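Local coordinates for protein thermospermine synthase (Medicago truncatula, PDB 6BQ2) that probably transfers an aminopropyl group from decarboxylated S-adenosylmethionine to spermidine, yielding thermospermine and methylthioadenosine in plant polyamine biosynthesis, at residues B[75-80]-B[251-256]; B[102-107]-B[171-176]; B[110-115]-B[146-151]. One frame throughout, in Å; residues are numbered along the deposited sequence. Where two conformers were deposited one is given.

Contact 1 of 3, residues B[75-80]-B[251-256]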
loop_
_atom_site.group_PDB
_atom_site.type_symbol
_atom_site.label_atom_id
_atom_site.label_comp_id
_atom_site.label_asym_id
_atom_site.label_seq_id
_atom_site.Cartn_x
_atom_site.Cartn_y
_atom_site.Cartn_z
ATOM N N GLY B 75 0.882 8.564 13.637
ATOM C CA GLY B 75 0.437 7.589 12.681
ATOM C C GLY B 75 -0.152 6.334 13.255
ATOM O O GLY B 75 -0.164 5.324 12.566
ATOM N N LYS B 76 -0.609 6.365 14.508
ATOM C CA LYS B 76 -1.343 5.228 15.076
ATOM C C LYS B 76 -2.720 5.730 15.441
ATOM O O LYS B 76 -2.823 6.686 16.176
ATOM C CB LYS B 76 -0.654 4.659 16.311
ATOM C CG LYS B 76 0.793 4.198 16.127
ATOM C CD LYS B 76 0.917 3.145 15.024
ATOM C CE LYS B 76 1.799 1.925 15.341
ATOM N NZ LYS B 76 3.020 2.212 16.152
ATOM N N LEU B 77 -3.769 5.075 14.945
ATOM C CA LEU B 77 -5.129 5.443 15.279
ATOM C C LEU B 77 -5.317 5.254 16.765
ATOM O O LEU B 77 -4.956 4.189 17.330
ATOM C CB LEU B 77 -6.161 4.592 14.513
ATOM C CG LEU B 77 -7.608 5.103 14.624
ATOM C CD1 LEU B 77 -8.427 4.993 13.366
ATOM C CD2 LEU B 77 -8.346 4.342 15.703
ATOM N N GLN B 78 -5.850 6.286 17.400
ATOM C CA GLN B 78 -6.135 6.257 18.834
ATOM C C GLN B 78 -7.576 6.034 19.161
ATOM O O GLN B 78 -7.907 5.347 20.129
ATOM C CB GLN B 78 -5.718 7.580 19.463
ATOM C CG GLN B 78 -4.232 7.826 19.398
ATOM C CD GLN B 78 -3.418 6.710 20.028
ATOM O OE1 GLN B 78 -3.604 6.373 21.223
ATOM N NE2 GLN B 78 -2.519 6.105 19.233
ATOM N N SER B 79 -8.433 6.668 18.401
ATOM C CA SER B 79 -9.835 6.772 18.668
ATOM C C SER B 79 -10.564 6.908 17.366
ATOM O O SER B 79 -10.184 7.739 16.533
ATOM C CB SER B 79 -10.057 8.048 19.480
ATOM O OG SER B 79 -11.417 8.169 19.849
ATOM N N ALA B 80 -11.577 6.103 17.131
ATOM C CA ALA B 80 -12.464 6.315 16.019
ATOM C C ALA B 80 -13.881 6.514 16.475
ATOM O O ALA B 80 -14.371 5.857 17.384
ATOM C CB ALA B 80 -12.382 5.158 15.073
ATOM N N ILE B 251 -12.247 -4.362 19.336
ATOM C CA ILE B 251 -12.465 -2.978 18.858
ATOM C C ILE B 251 -12.169 -2.928 17.342
ATOM O O ILE B 251 -11.035 -3.061 16.929
ATOM C CB ILE B 251 -11.621 -1.983 19.661
ATOM C CG1 ILE B 251 -12.027 -2.111 21.147
ATOM C CG2 ILE B 251 -11.904 -0.555 19.207
ATOM C CD1 ILE B 251 -11.201 -1.381 22.134
ATOM N N PRO B 252 -13.199 -2.786 16.508
ATOM C CA PRO B 252 -12.990 -2.943 15.078
ATOM C C PRO B 252 -11.895 -2.035 14.523
ATOM O O PRO B 252 -11.044 -2.507 13.779
ATOM C CB PRO B 252 -14.357 -2.612 14.472
ATOM C CG PRO B 252 -15.320 -2.966 15.535
ATOM C CD PRO B 252 -14.633 -2.798 16.856
ATOM N N SER B 253 -11.868 -0.789 14.964
ATOM C CA SER B 253 -10.911 0.187 14.443
ATOM C C SER B 253 -9.492 -0.057 14.887
ATOM O O SER B 253 -8.567 0.490 14.284
ATOM C CB SER B 253 -11.306 1.588 14.814
ATOM O OG SER B 253 -11.196 1.813 16.160
ATOM N N TYR B 254 -9.316 -0.883 15.903
ATOM C CA TYR B 254 -7.983 -1.303 16.361
ATOM C C TYR B 254 -7.487 -2.529 15.654
ATOM O O TYR B 254 -6.325 -2.914 15.836
ATOM C CB TYR B 254 -8.053 -1.563 17.860
ATOM C CG TYR B 254 -8.185 -0.326 18.761
ATOM C CD1 TYR B 254 -8.451 0.984 18.243
ATOM C CD2 TYR B 254 -7.997 -0.447 20.113
ATOM C CE1 TYR B 254 -8.533 2.086 19.090
ATOM C CE2 TYR B 254 -8.073 0.649 20.972
ATOM C CZ TYR B 254 -8.360 1.908 20.481
ATOM O OH TYR B 254 -8.436 2.978 21.373
ATOM N N ALA B 255 -8.361 -3.194 14.894
ATOM C CA ALA B 255 -8.090 -4.434 14.209
ATOM C C ALA B 255 -7.618 -5.587 15.121
ATOM O O ALA B 255 -6.790 -6.395 14.718
ATOM C CB ALA B 255 -7.086 -4.203 13.069
ATOM N N ASP B 256 -8.112 -5.640 16.372
ATOM C CA ASP B 256 -7.712 -6.674 17.303
ATOM C C ASP B 256 -8.644 -6.630 18.506
ATOM O O ASP B 256 -9.435 -5.679 18.677
ATOM C CB ASP B 256 -6.257 -6.494 17.771
ATOM C CG ASP B 256 -5.583 -7.814 18.242
ATOM O OD1 ASP B 256 -6.237 -8.895 18.354
ATOM O OD2 ASP B 256 -4.369 -7.752 18.504
#

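Contact 2 of 3, residues B[102-107]-B[171-176]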
loop_
_atom_site.group_PDB
_atom_site.type_symbol
_atom_site.label_atom_id
_atom_site.label_comp_id
_atom_site.label_asym_id
_atom_site.label_seq_id
_atom_site.Cartn_x
_atom_site.Cartn_y
_atom_site.Cartn_z
ATOM N N PRO B 102 -17.613 5.381 44.463
ATOM C CA PRO B 102 -16.419 6.075 43.967
ATOM C C PRO B 102 -16.702 7.543 43.780
ATOM O O PRO B 102 -17.596 7.883 43.034
ATOM C CB PRO B 102 -16.134 5.384 42.621
ATOM C CG PRO B 102 -17.479 4.909 42.177
ATOM C CD PRO B 102 -18.222 4.522 43.429
ATOM N N LYS B 103 -15.930 8.391 44.460
ATOM C CA LYS B 103 -16.139 9.841 44.495
ATOM C C LYS B 103 -15.048 10.625 43.801
ATOM O O LYS B 103 -15.301 11.657 43.184
ATOM C CB LYS B 103 -16.174 10.313 45.952
ATOM C CG LYS B 103 -17.370 9.768 46.741
ATOM C CD LYS B 103 -18.526 10.773 46.676
ATOM C CE LYS B 103 -19.904 10.171 46.980
ATOM N NZ LYS B 103 -21.001 10.763 46.157
ATOM N N ASN B 104 -13.805 10.157 43.892
ATOM C CA ASN B 104 -12.774 10.836 43.188
ATOM C C ASN B 104 -11.878 9.886 42.427
ATOM O O ASN B 104 -11.608 8.763 42.889
ATOM C CB ASN B 104 -12.025 11.720 44.092
ATOM C CG ASN B 104 -11.196 10.993 45.068
ATOM O OD1 ASN B 104 -11.470 9.817 45.395
ATOM N ND2 ASN B 104 -10.159 11.688 45.592
ATOM N N VAL B 105 -11.473 10.375 41.261
ATOM C CA VAL B 105 -10.760 9.562 40.296
ATOM C C VAL B 105 -9.601 10.341 39.702
ATOM O O VAL B 105 -9.703 11.528 39.460
ATOM C CB VAL B 105 -11.740 9.047 39.215
ATOM C CG1 VAL B 105 -11.024 8.199 38.183
ATOM C CG2 VAL B 105 -12.820 8.202 39.871
ATOM N N PHE B 106 -8.478 9.658 39.489
ATOM C CA PHE B 106 -7.290 10.203 38.859
ATOM C C PHE B 106 -7.061 9.421 37.564
ATOM O O PHE B 106 -7.062 8.188 37.610
ATOM C CB PHE B 106 -6.082 10.055 39.783
ATOM C CG PHE B 106 -4.851 10.748 39.311
ATOM C CD1 PHE B 106 -3.962 10.117 38.485
ATOM C CD2 PHE B 106 -4.520 12.021 39.785
ATOM C CE1 PHE B 106 -2.780 10.738 38.073
ATOM C CE2 PHE B 106 -3.356 12.656 39.391
ATOM C CZ PHE B 106 -2.477 12.025 38.534
ATOM N N ILE B 107 -6.935 10.153 36.454
ATOM C CA ILE B 107 -6.597 9.544 35.156
ATOM C C ILE B 107 -5.138 9.796 34.828
ATOM O O ILE B 107 -4.751 10.946 34.738
ATOM C CB ILE B 107 -7.432 10.089 33.998
ATOM C CG1 ILE B 107 -8.937 10.018 34.289
ATOM C CG2 ILE B 107 -7.113 9.240 32.749
ATOM C CD1 ILE B 107 -9.740 10.938 33.400
ATOM N N LYS B 171 1.604 15.050 45.893
ATOM C CA LYS B 171 0.455 15.387 46.724
ATOM C C LYS B 171 0.030 14.190 47.547
ATOM O O LYS B 171 0.248 13.043 47.146
ATOM C CB LYS B 171 -0.731 15.815 45.846
ATOM C CG LYS B 171 -0.528 17.086 45.054
ATOM C CD LYS B 171 -1.827 17.467 44.359
ATOM C CE LYS B 171 -1.810 18.867 43.796
ATOM N NZ LYS B 171 -0.787 19.036 42.732
ATOM N N GLU B 172 -0.643 14.445 48.667
ATOM C CA GLU B 172 -1.116 13.373 49.525
ATOM C C GLU B 172 -2.548 12.932 49.245
ATOM O O GLU B 172 -3.007 11.958 49.865
ATOM C CB GLU B 172 -0.932 13.758 51.015
ATOM C CG GLU B 172 0.535 13.972 51.410
ATOM C CD GLU B 172 1.435 12.779 51.102
ATOM O OE1 GLU B 172 0.972 11.615 51.220
ATOM O OE2 GLU B 172 2.612 12.968 50.729
ATOM N N GLU B 173 -3.244 13.604 48.317
ATOM C CA GLU B 173 -4.605 13.220 47.991
ATOM C C GLU B 173 -4.648 11.785 47.471
ATOM O O GLU B 173 -3.795 11.380 46.673
ATOM C CB GLU B 173 -5.241 14.107 46.944
ATOM C CG GLU B 173 -6.660 13.610 46.631
ATOM C CD GLU B 173 -7.651 14.674 46.203
ATOM O OE1 GLU B 173 -7.306 15.878 46.284
ATOM O OE2 GLU B 173 -8.788 14.270 45.793
ATOM N N LYS B 174 -5.649 11.048 47.950
ATOM C CA LYS B 174 -5.871 9.665 47.554
ATOM C C LYS B 174 -7.141 9.601 46.752
ATOM O O LYS B 174 -7.980 10.519 46.809
ATOM C CB LYS B 174 -5.953 8.769 48.785
ATOM C CG LYS B 174 -4.720 8.928 49.686
ATOM C CD LYS B 174 -4.484 7.769 50.662
ATOM C CE LYS B 174 -3.588 8.193 51.843
ATOM N NZ LYS B 174 -2.843 9.495 51.665
ATOM N N TYR B 175 -7.296 8.510 46.007
ATOM C CA TYR B 175 -8.405 8.361 45.059
ATOM C C TYR B 175 -9.106 7.042 45.235
ATOM O O TYR B 175 -8.479 6.032 45.591
ATOM C CB TYR B 175 -7.866 8.468 43.612
ATOM C CG TYR B 175 -7.302 9.834 43.367
ATOM C CD1 TYR B 175 -8.110 10.862 42.918
ATOM C CD2 TYR B 175 -5.946 10.106 43.608
ATOM C CE1 TYR B 175 -7.592 12.133 42.677
ATOM C CE2 TYR B 175 -5.427 11.373 43.397
ATOM C CZ TYR B 175 -6.257 12.375 42.961
ATOM O OH TYR B 175 -5.712 13.626 42.797
ATOM N N ASP B 176 -10.404 7.031 44.922
ATOM C CA ASP B 176 -11.186 5.796 44.940
ATOM C C ASP B 176 -10.859 4.893 43.753
ATOM O O ASP B 176 -10.830 3.672 43.867
ATOM C CB ASP B 176 -12.676 6.126 44.958
ATOM C CG ASP B 176 -13.118 6.855 46.257
ATOM O OD1 ASP B 176 -12.911 6.331 47.385
ATOM O OD2 ASP B 176 -13.719 7.943 46.121
#

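Contact 3 of 3, residues B[110-115]-B[146-151]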
loop_
_atom_site.group_PDB
_atom_site.type_symbol
_atom_site.label_atom_id
_atom_site.label_comp_id
_atom_site.label_asym_id
_atom_site.label_seq_id
_atom_site.Cartn_x
_atom_site.Cartn_y
_atom_site.Cartn_z
ATOM N N GLY B 110 -5.253 9.958 29.212
ATOM C CA GLY B 110 -6.648 10.305 28.876
ATOM C C GLY B 110 -6.897 11.645 28.186
ATOM O O GLY B 110 -8.039 12.185 28.230
ATOM N N GLY B 111 -5.876 12.185 27.505
ATOM C CA GLY B 111 -5.939 13.552 26.944
ATOM C C GLY B 111 -7.056 13.798 25.951
ATOM O O GLY B 111 -7.515 14.918 25.815
ATOM N N GLU B 112 -7.526 12.749 25.291
ATOM C CA GLU B 112 -8.620 12.908 24.330
ATOM C C GLU B 112 -9.934 13.367 24.991
ATOM O O GLU B 112 -10.756 13.992 24.361
ATOM C CB GLU B 112 -8.761 11.627 23.510
ATOM C CG GLU B 112 -10.171 11.117 23.306
ATOM C CD GLU B 112 -10.252 9.814 22.513
ATOM O OE1 GLU B 112 -11.417 9.387 22.217
ATOM O OE2 GLU B 112 -9.143 9.255 22.189
ATOM N N GLY B 113 -10.128 13.043 26.270
ATOM C CA GLY B 113 -11.310 13.491 26.990
ATOM C C GLY B 113 -12.374 12.445 27.171
ATOM O O GLY B 113 -13.326 12.655 27.933
ATOM N N SER B 114 -12.243 11.300 26.474
ATOM C CA SER B 114 -13.299 10.321 26.437
ATOM C C SER B 114 -13.415 9.500 27.739
ATOM O O SER B 114 -14.482 9.113 28.158
ATOM C CB SER B 114 -13.148 9.387 25.250
ATOM O OG SER B 114 -13.242 10.093 24.051
ATOM N N THR B 115 -12.275 9.229 28.360
ATOM C CA THR B 115 -12.217 8.583 29.638
ATOM C C THR B 115 -12.938 9.457 30.651
ATOM O O THR B 115 -13.779 8.956 31.380
ATOM C CB THR B 115 -10.763 8.283 30.009
ATOM O OG1 THR B 115 -10.264 7.359 29.026
ATOM C CG2 THR B 115 -10.648 7.687 31.372
ATOM N N VAL B 146 -16.001 17.010 19.605
ATOM C CA VAL B 146 -17.167 17.672 20.172
ATOM C C VAL B 146 -17.950 16.704 21.060
ATOM O O VAL B 146 -18.569 17.123 22.036
ATOM C CB VAL B 146 -18.036 18.364 19.103
ATOM C CG1 VAL B 146 -19.137 19.164 19.783
ATOM C CG2 VAL B 146 -17.168 19.288 18.233
ATOM N N VAL B 147 -17.828 15.399 20.818
ATOM C CA VAL B 147 -18.411 14.404 21.732
ATOM C C VAL B 147 -18.012 14.635 23.212
ATOM O O VAL B 147 -18.778 14.291 24.100
ATOM C CB VAL B 147 -18.099 12.948 21.275
ATOM C CG1 VAL B 147 -16.615 12.584 21.391
ATOM C CG2 VAL B 147 -18.926 11.936 22.019
ATOM N N ASN B 148 -16.833 15.219 23.452
ATOM C CA ASN B 148 -16.293 15.442 24.783
ATOM C C ASN B 148 -16.391 16.877 25.278
ATOM O O ASN B 148 -15.819 17.216 26.337
ATOM C CB ASN B 148 -14.845 14.943 24.828
ATOM C CG ASN B 148 -14.748 13.465 24.571
ATOM O OD1 ASN B 148 -15.679 12.732 24.893
ATOM N ND2 ASN B 148 -13.626 13.013 24.037
ATOM N N LYS B 149 -17.157 17.719 24.587
ATOM C CA LYS B 149 -17.175 19.134 24.982
ATOM C C LYS B 149 -17.791 19.359 26.369
ATOM O O LYS B 149 -17.204 20.123 27.177
ATOM C CB LYS B 149 -17.883 20.003 23.956
ATOM C CG LYS B 149 -17.659 21.498 24.239
ATOM C CD LYS B 149 -18.155 22.383 23.105
ATOM C CE LYS B 149 -17.958 23.868 23.424
ATOM N NZ LYS B 149 -18.480 24.732 22.328
ATOM N N GLU B 150 -18.939 18.715 26.613
ATOM C CA GLU B 150 -19.579 18.693 27.919
ATOM C C GLU B 150 -18.576 18.301 28.996
ATOM O O GLU B 150 -18.314 19.057 29.925
ATOM C CB GLU B 150 -20.759 17.708 27.925
ATOM C CG GLU B 150 -21.641 17.813 29.157
ATOM C CD GLU B 150 -22.792 16.811 29.198
ATOM O OE1 GLU B 150 -22.799 15.818 28.438
ATOM O OE2 GLU B 150 -23.703 17.017 30.029
ATOM N N ALA B 151 -17.971 17.138 28.805
ATOM C CA ALA B 151 -17.002 16.557 29.749
ATOM C C ALA B 151 -15.915 17.581 30.090
ATOM O O ALA B 151 -15.685 17.868 31.268
ATOM C CB ALA B 151 -16.386 15.298 29.139
#

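Contact 1 of 3, residues B[75-80]-B[251-256]
Tyr-254 reaches across to strand 76-80 and donates a hydrogen bond from its phenol to the backbone carbonyl of Gln-78, with OH of Tyr-254 and O of Gln-78 2.7 Å apart. The hydroxyl lies 26° from the carbonyl plane, and the oxygen it meets sits at the ring edge, near its plane. CG of Tyr-254 stands anti to its own carbonyl carbon (chi1 -72°), which carries the ring away from the 3-10 turn 252-254 and over to the strand. Ile-251 CG2 lies over one ring face, toward its rim, while Trp-258 makes an edge-to-face pair with the same ring. Leu-77 has CG anti to its backbone N (chi1 -169°), which sends CD2 of Leu-77 to within 4.1 Å of CE1 at the Tyr-254 ring edge and 3.8 Å of OG of Ser-253. CB of Ser-253 packs 3.7 Å from CB of Ala-80, and its OG is hydrogen-bonded to OD1 of Asp-83. A phenylalanine in place of Tyr-254 would probably keep the contact with Leu-77 but leave the Gln-78 carbonyl without its phenolic donor. The strand carries a classic beta bulge, Gln-78 and Ser-79 pairing with the single residue Leu-71, and NE2 of Gln-78 folds back to donate to O of Lys-76, 3.1 Å away. The contact joins the N-terminal beta domain of the spermidine synthase fold to the catalytic domain, near adenosine-binding Gln-57 and the predicted proton acceptor Asp-181.

Contact 2 of 3, residues B[102-107]-B[171-176]
Asp-176 and Asn-104 carry the polar part of this contact, each gripping the backbone of the opposite segment. OD2 of Asp-176 accepts two backbone N-H groups, from N of Lys-103 at 2.8 Å, above the carboxylate plane, and from N of Asn-104 at 3.1 Å, on the anti side. In return, N of Asp-176 is shared between O and OD1 of Asn-104. The asparagine's CG sits between its backbone N and carbonyl carbon (chi1 70°), which turns the amide across to the other segment. There ND2 of Asn-104 spends both hydrogens: one goes to O of Lys-174 at 2.8 Å, the other to the anti lone pair of Glu-173 OE2 at 2.9 Å, with amide and carboxylate nearly coplanar. The other carboxylate oxygen of Glu-173 forms a salt bridge with Lys-127.

The apolar part is aromatic. CB of Phe-106 lies squarely over the face of the Tyr-175 ring, 3.6 Å from its centroid, in a CH-pi contact. The two rings themselves meet obliquely, their planes 57° apart.

Strands 104-107 and 175-181 are parallel neighbours in the central Rossmann-like sheet. Strand 127-132 flanks 104-107 on its other side, Phe-106 and Tyr-175 both packing on Val-129, while Val-105 turns to Leu-119 of helix 114-120.

Contact 3 of 3, residues B[110-115]-B[146-151]
Asn-148 ND2 binds two acceptors on the glycine-rich turn that follows the first strand of the Rossmann-like domain. The straighter bond runs from ND2 of Asn-148 to OG of Ser-114, 2.9 Å away with an N-H...O angle of 166°, and its acceptor lies in the amide plane. ND2 of Asn-148 is also 3.0 Å from O of Glu-112, in a more bent bond whose donor stands well above the carbonyl plane. OG of Ser-114 in turn donates a hydrogen bond to OE1 of Glu-112 at 2.7 Å, so that amide, hydroxyl and carboxylate form a chain. The other end of the Asn-148 amide is held too, OD1 accepting from Arg-117, and these bonds together fix which way the amide is turned.

The Asn-148 side chain leaves its backbone with CG anti to the carbonyl carbon (chi1 -62°) and reaches the turn just where helix 114-120 begins. Gly-113 occupies the N-cap position of that helix and closes a type I turn from Gly-110. Its positive phi (103°) and the nearness of CB of Asn-148 suit a residue without a side chain. Gly-111 and Gly-113 fit a GxGxxA-like pattern, consistent with the nucleotide-binding loop of this fold, and the side chain of Glu-112 is about 7 Å from that of the adenosine-binding Asp-132. Beyond the polar network the packing is light: CB of Ala-151 approaches O of Gly-113 to 4.2 Å.

Overall arrangement
The three contacts run from the domain boundary into the Rossmann-like domain. Contacts 1 and 3, with centres about 17 Å apart, meet directly through a probable hydrogen bond between Ser-79 OG and Glu-112 OE1, 2.7 Å long, which ties the N-terminal sheet to the glycine-rich turn. Contacts 3 and 2 touch where CD1 of Ile-107 packs 3.9 Å from CG2 of Thr-115. Contacts 1 and 2 do not touch, their centres being about 29 Å apart. The side chains of Tyr-254 and Ser-114 each lie about 7 Å from that of the predicted proton acceptor Asp-181, and that of Phe-106 about 4 Å from that of adenosine-binding Ala-164.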